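Local coordinates for divalent-cation tolerance protein CutA (Thermotoga maritima, PDB 1VHF) that probably takes part in heavy-metal resistance, is assigned copper-ion binding, and forms a homotrimer of the CutA family, at residues 5-10 with 81-86; 31-36 with 56-61; 37-42 with 50-55. All coordinates share one frame; numbering follows the deposited sequence. Where two conformers were deposited one is given.

Contact 1. Residues 5-10 with 81-86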
loop_
_atom_site.group_PDB
_atom_site.type_symbol
_atom_site.label_atom_id
_atom_site.label_comp_id
_atom_site.label_asym_id
_atom_site.label_seq_id
_atom_site.Cartn_x
_atom_site.Cartn_y
_atom_site.Cartn_z
ATOM N N LEU A 5 6.707 -3.535 -4.001
ATOM C CA LEU A 5 5.260 -3.439 -3.811
ATOM C C LEU A 5 5.024 -3.449 -2.294
ATOM O O LEU A 5 5.427 -4.392 -1.617
ATOM C CB LEU A 5 4.495 -4.639 -4.357
ATOM C CG LEU A 5 4.754 -5.091 -5.783
ATOM C CD1 LEU A 5 3.918 -6.340 -6.064
ATOM C CD2 LEU A 5 4.467 -3.998 -6.776
ATOM N N VAL A 6 4.329 -2.425 -1.801
ATOM C CA VAL A 6 3.987 -2.372 -0.374
ATOM C C VAL A 6 2.458 -2.569 -0.302
ATOM O O VAL A 6 1.678 -1.879 -0.957
ATOM C CB VAL A 6 4.390 -1.037 0.255
ATOM C CG1 VAL A 6 3.920 -0.981 1.699
ATOM C CG2 VAL A 6 5.897 -0.829 0.183
ATOM N N TYR A 7 2.059 -3.570 0.472
ATOM C CA TYR A 7 0.663 -3.948 0.648
ATOM C C TYR A 7 0.122 -3.503 2.005
ATOM O O TYR A 7 0.814 -3.530 3.012
ATOM C CB TYR A 7 0.573 -5.493 0.620
ATOM C CG TYR A 7 -0.801 -6.151 0.647
ATOM C CD1 TYR A 7 -1.437 -6.434 1.831
ATOM C CD2 TYR A 7 -1.416 -6.538 -0.533
ATOM C CE1 TYR A 7 -2.652 -7.096 1.881
ATOM C CE2 TYR A 7 -2.675 -7.165 -0.506
ATOM C CZ TYR A 7 -3.260 -7.456 0.695
ATOM O OH TYR A 7 -4.470 -8.121 0.680
ATOM N N SER A 8 -1.128 -3.062 1.985
ATOM C CA SER A 8 -1.814 -2.732 3.245
ATOM C C SER A 8 -3.301 -2.933 3.003
ATOM O O SER A 8 -3.780 -3.089 1.880
ATOM C CB SER A 8 -1.509 -1.303 3.674
ATOM O OG SER A 8 -2.044 -1.057 4.978
ATOM N N THR A 9 -4.063 -2.924 4.102
ATOM C CA THR A 9 -5.515 -3.031 4.038
ATOM C C THR A 9 -6.119 -1.850 4.798
ATOM O O THR A 9 -5.488 -1.220 5.666
ATOM C CB THR A 9 -6.132 -4.318 4.511
ATOM O OG1 THR A 9 -6.029 -4.435 5.944
ATOM C CG2 THR A 9 -5.494 -5.514 3.825
ATOM N N PHE A 10 -7.341 -1.501 4.371
ATOM C CA PHE A 10 -8.079 -0.333 4.854
ATOM C C PHE A 10 -9.527 -0.660 5.115
ATOM O O PHE A 10 -10.071 -1.615 4.566
ATOM C CB PHE A 10 -8.037 0.754 3.718
ATOM C CG PHE A 10 -6.601 1.118 3.404
ATOM C CD1 PHE A 10 -5.950 0.458 2.358
ATOM C CD2 PHE A 10 -5.928 2.093 4.114
ATOM C CE1 PHE A 10 -4.616 0.717 2.091
ATOM C CE2 PHE A 10 -4.591 2.358 3.825
ATOM C CZ PHE A 10 -3.934 1.688 2.796
ATOM N N ALA A 81 -1.594 -3.650 8.706
ATOM C CA ALA A 81 -0.747 -4.579 7.961
ATOM C C ALA A 81 0.043 -3.713 6.956
ATOM O O ALA A 81 -0.545 -2.995 6.131
ATOM C CB ALA A 81 -1.604 -5.511 7.109
ATOM N N ILE A 82 1.347 -3.676 7.058
ATOM C CA ILE A 82 2.192 -3.025 6.073
ATOM C C ILE A 82 3.360 -3.966 5.815
ATOM O O ILE A 82 4.056 -4.361 6.747
ATOM C CB ILE A 82 2.721 -1.649 6.483
ATOM C CG1 ILE A 82 1.597 -0.684 6.888
ATOM C CG2 ILE A 82 3.524 -1.064 5.326
ATOM C CD1 ILE A 82 2.143 0.647 7.428
ATOM N N PHE A 83 3.493 -4.459 4.586
ATOM C CA PHE A 83 4.610 -5.362 4.264
ATOM C C PHE A 83 5.008 -5.177 2.805
ATOM O O PHE A 83 4.288 -4.648 1.982
ATOM C CB PHE A 83 4.326 -6.801 4.616
ATOM C CG PHE A 83 3.100 -7.422 4.025
ATOM C CD1 PHE A 83 3.123 -7.903 2.731
ATOM C CD2 PHE A 83 1.943 -7.527 4.795
ATOM C CE1 PHE A 83 1.976 -8.490 2.189
ATOM C CE2 PHE A 83 0.805 -8.125 4.228
ATOM C CZ PHE A 83 0.848 -8.599 2.944
ATOM N N THR A 84 6.257 -5.596 2.513
ATOM C CA THR A 84 6.814 -5.405 1.183
ATOM C C THR A 84 7.069 -6.696 0.426
ATOM O O THR A 84 7.639 -7.623 0.983
ATOM C CB THR A 84 8.211 -4.741 1.360
ATOM O OG1 THR A 84 7.998 -3.479 2.041
ATOM C CG2 THR A 84 8.778 -4.371 0.000
ATOM N N LEU A 85 6.623 -6.699 -0.814
ATOM C CA LEU A 85 6.901 -7.823 -1.699
ATOM C C LEU A 85 7.952 -7.343 -2.712
ATOM O O LEU A 85 7.897 -6.221 -3.198
ATOM C CB LEU A 85 5.651 -8.247 -2.474
ATOM C CG LEU A 85 4.470 -8.762 -1.672
ATOM C CD1 LEU A 85 3.720 -7.641 -0.990
ATOM C CD2 LEU A 85 3.552 -9.619 -2.514
ATOM N N LYS A 86 9.148 -7.961 -2.762
ATOM C CA LYS A 86 10.147 -7.582 -3.756
ATOM C C LYS A 86 9.749 -8.262 -5.094
ATOM O O LYS A 86 9.013 -9.239 -5.100
ATOM C CB LYS A 86 11.561 -7.989 -3.382
ATOM C CG LYS A 86 12.042 -9.339 -3.849
ATOM C CD LYS A 86 11.618 -10.528 -3.108
ATOM C CE LYS A 86 10.216 -10.960 -2.945
ATOM N NZ LYS A 86 9.508 -10.539 -1.708
HETATM O O HOH W 1 -4.071 -3.000 7.434
#

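Contact 2. Residues 31-36 with 56-61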
loop_
_atom_site.group_PDB
_atom_site.type_symbol
_atom_site.label_atom_id
_atom_site.label_comp_id
_atom_site.label_asym_id
_atom_site.label_seq_id
_atom_site.Cartn_x
_atom_site.Cartn_y
_atom_site.Cartn_z
ATOM N N CYS A 31 2.224 4.648 -8.254
ATOM C CA CYS A 31 0.824 4.343 -8.492
ATOM C C CYS A 31 0.329 3.361 -7.428
ATOM O O CYS A 31 1.154 2.844 -6.674
ATOM C CB CYS A 31 0.669 3.678 -9.861
ATOM S SG CYS A 31 1.796 2.337 -10.179
ATOM N N PHE A 32 -0.971 3.165 -7.403
ATOM C CA PHE A 32 -1.513 2.168 -6.495
ATOM C C PHE A 32 -2.583 1.391 -7.258
ATOM O O PHE A 32 -3.186 1.889 -8.213
ATOM C CB PHE A 32 -2.134 2.785 -5.224
ATOM C CG PHE A 32 -3.379 3.581 -5.443
ATOM C CD1 PHE A 32 -4.625 2.978 -5.520
ATOM C CD2 PHE A 32 -3.320 4.983 -5.554
ATOM C CE1 PHE A 32 -5.783 3.709 -5.741
ATOM C CE2 PHE A 32 -4.468 5.703 -5.757
ATOM C CZ PHE A 32 -5.717 5.102 -5.874
ATOM N N ASN A 33 -2.813 0.160 -6.792
ATOM C CA ASN A 33 -3.894 -0.704 -7.287
ATOM C C ASN A 33 -4.691 -1.155 -6.049
ATOM O O ASN A 33 -4.072 -1.736 -5.148
ATOM C CB ASN A 33 -3.381 -1.925 -8.038
ATOM C CG ASN A 33 -2.778 -1.660 -9.387
ATOM O OD1 ASN A 33 -2.229 -2.597 -9.986
ATOM N ND2 ASN A 33 -2.843 -0.469 -9.959
ATOM N N ALA A 34 -5.989 -0.881 -5.972
ATOM C CA ALA A 34 -6.749 -1.265 -4.770
ATOM C C ALA A 34 -7.924 -2.150 -5.174
ATOM O O ALA A 34 -8.453 -2.063 -6.289
ATOM C CB ALA A 34 -7.253 -0.005 -4.063
ATOM N N PHE A 35 -8.342 -3.037 -4.265
ATOM C CA PHE A 35 -9.434 -3.958 -4.574
ATOM C C PHE A 35 -10.117 -4.444 -3.287
ATOM O O PHE A 35 -9.536 -4.418 -2.197
ATOM C CB PHE A 35 -8.970 -5.209 -5.355
ATOM C CG PHE A 35 -7.780 -5.921 -4.774
ATOM C CD1 PHE A 35 -6.489 -5.425 -4.935
ATOM C CD2 PHE A 35 -7.949 -7.125 -4.073
ATOM C CE1 PHE A 35 -5.393 -6.046 -4.392
ATOM C CE2 PHE A 35 -6.840 -7.821 -3.609
ATOM C CZ PHE A 35 -5.571 -7.277 -3.728
ATOM N N GLU A 36 -11.395 -4.766 -3.406
ATOM C CA GLU A 36 -12.175 -5.182 -2.239
ATOM C C GLU A 36 -11.804 -6.594 -1.812
ATOM O O GLU A 36 -11.600 -7.499 -2.651
ATOM C CB GLU A 36 -13.688 -5.083 -2.549
ATOM C CG GLU A 36 -14.509 -5.088 -1.266
ATOM C CD GLU A 36 -16.011 -5.027 -1.556
ATOM O OE1 GLU A 36 -16.393 -4.837 -2.733
ATOM O OE2 GLU A 36 -16.743 -5.191 -0.554
ATOM N N ILE A 56 -2.052 -2.185 -3.173
ATOM C CA ILE A 56 -0.632 -2.394 -3.457
ATOM C C ILE A 56 -0.127 -1.015 -3.941
ATOM O O ILE A 56 -0.697 -0.438 -4.873
ATOM C CB ILE A 56 -0.237 -3.476 -4.425
ATOM C CG1 ILE A 56 -0.913 -3.483 -5.776
ATOM C CG2 ILE A 56 -0.391 -4.871 -3.741
ATOM C CD1 ILE A 56 -0.089 -4.139 -6.883
ATOM N N PHE A 57 0.932 -0.580 -3.327
ATOM C CA PHE A 57 1.561 0.735 -3.624
ATOM C C PHE A 57 2.900 0.442 -4.298
ATOM O O PHE A 57 3.711 -0.271 -3.689
ATOM C CB PHE A 57 1.780 1.487 -2.311
ATOM C CG PHE A 57 0.501 1.770 -1.579
ATOM C CD1 PHE A 57 -0.398 2.697 -2.056
ATOM C CD2 PHE A 57 0.209 1.084 -0.406
ATOM C CE1 PHE A 57 -1.571 2.998 -1.371
ATOM C CE2 PHE A 57 -0.954 1.372 0.290
ATOM C CZ PHE A 57 -1.841 2.315 -0.195
ATOM N N LYS A 58 3.069 0.923 -5.515
ATOM C CA LYS A 58 4.327 0.634 -6.232
ATOM C C LYS A 58 5.286 1.799 -6.113
ATOM O O LYS A 58 4.916 2.961 -6.339
ATOM C CB LYS A 58 4.019 0.396 -7.739
ATOM C CG LYS A 58 3.258 -0.939 -7.881
ATOM C CD LYS A 58 2.613 -1.090 -9.246
ATOM C CE LYS A 58 1.136 -0.699 -9.113
ATOM N NZ LYS A 58 0.650 -0.031 -10.332
ATOM N N THR A 59 6.526 1.488 -5.674
ATOM C CA THR A 59 7.502 2.572 -5.569
ATOM C C THR A 59 8.903 1.966 -5.693
ATOM O O THR A 59 9.017 0.812 -6.089
ATOM C CB THR A 59 7.288 3.360 -4.273
ATOM O OG1 THR A 59 8.038 4.581 -4.345
ATOM C CG2 THR A 59 7.713 2.581 -3.030
ATOM N N THR A 60 9.910 2.804 -5.438
ATOM C CA THR A 60 11.284 2.278 -5.520
ATOM C C THR A 60 11.784 1.909 -4.157
ATOM O O THR A 60 11.307 2.346 -3.117
ATOM C CB THR A 60 12.182 3.355 -6.173
ATOM O OG1 THR A 60 12.235 4.496 -5.310
ATOM C CG2 THR A 60 11.703 3.705 -7.566
ATOM N N GLU A 61 12.826 1.037 -4.094
ATOM C CA GLU A 61 13.392 0.689 -2.790
ATOM C C GLU A 61 13.828 1.920 -2.004
ATOM O O GLU A 61 13.742 1.921 -0.759
ATOM C CB GLU A 61 14.632 -0.192 -3.018
ATOM C CG GLU A 61 14.349 -1.609 -3.443
ATOM C CD GLU A 61 15.696 -2.299 -3.693
ATOM O OE1 GLU A 61 16.559 -1.579 -4.246
ATOM O OE2 GLU A 61 15.846 -3.430 -3.218
HETATM O O HOH W 2 -0.049 -2.156 -11.547
#

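Contact 3. Residues 37-42 with 50-55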
loop_
_atom_site.group_PDB
_atom_site.type_symbol
_atom_site.label_atom_id
_atom_site.label_comp_id
_atom_site.label_asym_id
_atom_site.label_seq_id
_atom_site.Cartn_x
_atom_site.Cartn_y
_atom_site.Cartn_z
ATOM N N ILE A 37 -11.771 -6.785 -0.494
ATOM C CA ILE A 37 -11.466 -8.073 0.094
ATOM C C ILE A 37 -12.397 -8.419 1.243
ATOM O O ILE A 37 -13.066 -7.558 1.832
ATOM C CB ILE A 37 -10.016 -8.144 0.642
ATOM C CG1 ILE A 37 -9.759 -7.053 1.669
ATOM C CG2 ILE A 37 -9.010 -8.028 -0.510
ATOM C CD1 ILE A 37 -8.503 -7.332 2.484
ATOM N N ARG A 38 -12.476 -9.740 1.484
ATOM C CA ARG A 38 -13.110 -10.202 2.742
ATOM C C ARG A 38 -11.920 -10.622 3.604
ATOM O O ARG A 38 -10.930 -11.177 3.071
ATOM C CB ARG A 38 -13.939 -11.458 2.455
ATOM C CG ARG A 38 -15.078 -11.208 1.496
ATOM C CD ARG A 38 -16.156 -10.367 2.159
ATOM N NE ARG A 38 -17.389 -10.478 1.354
ATOM C CZ ARG A 38 -18.583 -10.228 1.869
ATOM N NH1 ARG A 38 -18.653 -9.893 3.162
ATOM N NH2 ARG A 38 -19.701 -10.342 1.162
ATOM N N SER A 39 -11.964 -10.384 4.901
ATOM C CA SER A 39 -10.844 -10.806 5.741
ATOM C C SER A 39 -11.396 -11.510 6.983
ATOM O O SER A 39 -12.577 -11.400 7.302
ATOM C CB SER A 39 -10.041 -9.582 6.166
ATOM O OG SER A 39 -10.834 -8.638 6.839
ATOM N N GLY A 40 -10.491 -12.215 7.625
ATOM C CA GLY A 40 -10.798 -12.956 8.853
ATOM C C GLY A 40 -9.578 -12.960 9.756
ATOM O O GLY A 40 -8.458 -12.997 9.289
ATOM N N TYR A 41 -9.823 -12.817 11.068
ATOM C CA TYR A 41 -8.758 -12.740 12.038
ATOM C C TYR A 41 -9.392 -12.828 13.456
ATOM O O TYR A 41 -10.609 -12.716 13.569
ATOM C CB TYR A 41 -8.003 -11.398 11.913
ATOM C CG TYR A 41 -8.886 -10.170 11.865
ATOM C CD1 TYR A 41 -9.239 -9.503 13.039
ATOM C CD2 TYR A 41 -9.389 -9.667 10.679
ATOM C CE1 TYR A 41 -10.053 -8.369 12.985
ATOM C CE2 TYR A 41 -10.199 -8.544 10.593
ATOM C CZ TYR A 41 -10.531 -7.901 11.782
ATOM O OH TYR A 41 -11.353 -6.797 11.748
ATOM N N TRP A 42 -8.543 -13.033 14.435
ATOM C CA TRP A 42 -9.026 -13.048 15.832
ATOM C C TRP A 42 -9.088 -11.609 16.330
ATOM O O TRP A 42 -8.192 -10.799 16.090
ATOM C CB TRP A 42 -8.084 -13.889 16.705
ATOM C CG TRP A 42 -8.219 -15.372 16.526
ATOM C CD1 TRP A 42 -7.533 -16.152 15.631
ATOM C CD2 TRP A 42 -9.046 -16.264 17.289
ATOM N NE1 TRP A 42 -7.899 -17.461 15.786
ATOM C CE2 TRP A 42 -8.829 -17.575 16.769
ATOM C CE3 TRP A 42 -9.920 -16.100 18.360
ATOM C CZ2 TRP A 42 -9.478 -18.694 17.290
ATOM C CZ3 TRP A 42 -10.578 -17.224 18.878
ATOM C CH2 TRP A 42 -10.346 -18.495 18.324
ATOM N N ASP A 50 -14.665 -9.683 8.246
ATOM C CA ASP A 50 -14.708 -8.278 7.943
ATOM C C ASP A 50 -14.611 -8.063 6.413
ATOM O O ASP A 50 -14.420 -9.030 5.690
ATOM C CB ASP A 50 -13.470 -7.658 8.599
ATOM C CG ASP A 50 -13.431 -6.206 8.905
ATOM O OD1 ASP A 50 -14.380 -5.452 8.541
ATOM O OD2 ASP A 50 -12.430 -5.704 9.491
ATOM N N LYS A 51 -14.960 -6.863 6.059
ATOM C CA LYS A 51 -14.939 -6.421 4.640
ATOM C C LYS A 51 -13.981 -5.234 4.647
ATOM O O LYS A 51 -14.106 -4.324 5.474
ATOM C CB LYS A 51 -16.317 -5.953 4.194
ATOM C CG LYS A 51 -17.337 -7.056 3.943
ATOM C CD LYS A 51 -18.637 -6.380 3.495
ATOM C CE LYS A 51 -19.777 -7.321 3.245
ATOM N NZ LYS A 51 -20.136 -8.170 4.411
ATOM N N GLU A 52 -12.970 -5.300 3.807
ATOM C CA GLU A 52 -11.944 -4.247 3.730
ATOM C C GLU A 52 -11.533 -4.029 2.282
ATOM O O GLU A 52 -12.091 -4.603 1.356
ATOM C CB GLU A 52 -10.689 -4.695 4.505
ATOM C CG GLU A 52 -10.853 -4.826 6.018
ATOM C CD GLU A 52 -9.532 -5.294 6.606
ATOM O OE1 GLU A 52 -9.206 -6.488 6.609
ATOM O OE2 GLU A 52 -8.684 -4.388 6.829
ATOM N N TRP A 53 -10.649 -3.022 2.092
ATOM C CA TRP A 53 -10.041 -2.788 0.783
ATOM C C TRP A 53 -8.534 -2.981 0.937
ATOM O O TRP A 53 -7.938 -2.448 1.867
ATOM C CB TRP A 53 -10.310 -1.380 0.205
ATOM C CG TRP A 53 -11.646 -1.384 -0.514
ATOM C CD1 TRP A 53 -12.880 -1.532 0.049
ATOM C CD2 TRP A 53 -11.865 -1.292 -1.910
ATOM N NE1 TRP A 53 -13.852 -1.544 -0.915
ATOM C CE2 TRP A 53 -13.256 -1.368 -2.141
ATOM C CE3 TRP A 53 -11.005 -1.101 -2.999
ATOM C CZ2 TRP A 53 -13.804 -1.329 -3.425
ATOM C CZ3 TRP A 53 -11.537 -1.037 -4.270
ATOM C CH2 TRP A 53 -12.937 -1.147 -4.464
ATOM N N ALA A 54 -7.948 -3.749 0.040
ATOM C CA ALA A 54 -6.513 -3.947 0.038
ATOM C C ALA A 54 -5.940 -2.988 -1.024
ATOM O O ALA A 54 -6.669 -2.624 -1.958
ATOM C CB ALA A 54 -6.203 -5.373 -0.382
ATOM N N ALA A 55 -4.668 -2.677 -0.856
ATOM C CA ALA A 55 -4.014 -1.889 -1.885
ATOM C C ALA A 55 -2.548 -2.275 -1.936
ATOM O O ALA A 55 -1.907 -2.653 -0.967
ATOM C CB ALA A 55 -4.122 -0.400 -1.584
HETATM O O HOH W 3 -16.993 -10.796 5.589
#

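Contact 1. Residues 5-10 with 81-86
Tyr7 lies against Phe83 in an antiparallel hydrogen-bonded pair, and its atoms can be followed outward along the phenylalanine. Tyr7 CB sits over the Phe83 ring face, 4.1 Å from the ring centroid, a CH-pi contact. CG lies near CZ and CE1, CD1 comes closest at 3.3 Å from Phe83 CZ, and CE1 is farther off, near that same atom. The hydroxyl end has moved past Phe83, and OH packs on Ala54 CB of strand 46-60. The two rings are nearly parallel, planes 20° apart, but slid so far, with centroids 5.0 Å apart, that they barely overlap. Phe83 CG stands between its N and carbonyl carbon (chi1 56°), which brings the end of the phenyl ring back toward Tyr7. Tyr7 N donates to Phe83 O at 2.9 Å. On the other face of the sheet Val6 CG1 meets Ile82 CG2 at 3.6 Å, and Ser8 OG donates to Ala81 O at 2.7 Å. Water 1 joins Thr9 OG1, which also hydrogen-bonds to Glu52 OE2, to Ala81 N. The Val6 and Ile82 face is covered by helix 64-74, through Leu67, Tyr68 and Leu71, while strand 46-60 flanks 3-10 on its other edge, and 82-86 is an outermost strand of the sheet within this chain.

Contact 2. Residues 31-36 with 56-61
Backbone hydrogen bonds set the register between Asn33 and Ile56: Asn33 N donates to Ile56 O, and Ile56 N returns to Asn33 O, each at 2.9 Å and close to straight. Two residues on, Lys58 N reaches Cys31 O with an N-H...O angle of 169°. Phe32 and Phe57 form the non-hydrogen-bonded pair between these rungs, where Phe32 CA approaches Ile56 O in a CA-H...O contact of 3.2 Å. This antiparallel ladder belongs to the beta hairpin of strands 31-43 and 46-60.

The apolar contacts fall on both faces of the sheet. Phe57 CD1 comes within 3.6 Å of Phe32 CB, so one ring touches the stem of the other side chain. With CG between the backbone N and the carbonyl carbon (chi1 68°), the Phe32 ring itself leads away from strand 56-60. On the opposite face, Ile56 CG1 packs on Asn33 CB at 3.7 Å.

Polar side-chain contacts share that second face. The Lys58 chain bends near its end toward Cys31 and Asn33, but the placement of that end is doubtful, and with it any link through water 2 to Asn33 OD1. The Asn33 amide turns its ND2 back to Phe32 O, a bond within the strand made from above the carbonyl plane.

Helix 13-25 covers the phenylalanine face, with Leu17 and Leu24 on Phe32 and Leu23 on Phe57, while strand 3-10 borders 46-60 along its other edge.

Contact 3. Residues 37-42 with 50-55
The Tyr41 ring meets Asp50 at its edge: OD2 lies near the ring plane, 2.7 Å from Tyr41 OH, which donates to it. Ser39 OG lies in plane at the edge too. The ring and carboxylate planes stand 57° apart, and the hydroxyl reaches OD2 from above the carboxylate plane. The other oxygen, Asp50 OD1, accepts from Lys51 N at 2.9 Å, so both ends of the carboxylate are held. The Glu52 carboxylate receives Ser39 OG on the anti lone pair of OE1, at 2.7 Å. Glu52 OE2 is bonded by Tyr77 and Thr9, giving this buried carboxylate three hydrogen-bond partners.

These residues belong to the long beta hairpin of strands 31-43 and 46-60, part of the ferredoxin-like fold of the CutA family. Its segments twist strongly here, their axes 124° apart, yet the antiparallel bonds persist: Ile37 N to Glu52 O is 2.9 Å and straight at 172°, although the donor stands above the carbonyl plane.

Ile37 places CG2 3.9 Å from Ala54 CB, with CD1 against Glu52 CB. On the reverse face Arg38 and Lys51 run side by side, but their charged ends are modelled too close together, so the placement of both ends is doubtful, as is the bond from Arg38 NH1 to water 3; that water donates to Asp50 O at 3.1 Å.

In the fold
From the N terminus, strand 3-10 supplies the first half of contact 1, whose partner 82-86 comes only near the end of the chain; this closure encloses helix 13-25, the hairpin and helix 64-74. Inside that loop, strand 31-43 turns back as 46-60: contact 2 joins the open end of the hairpin and contact 3, nested within contact 2, lies nearer its turn, their centres about 17 Å apart. The loops thus nest and none cross. Strand 46-60 carries halves of contacts 2 and 3 and borders 3-10, with probable hydrogen bonds from Phe57 N to Val6 O and from Phe10 N to Trp53 O, completing one four-stranded antiparallel sheet in the order 31-43, 46-60, 3-10, 82-86.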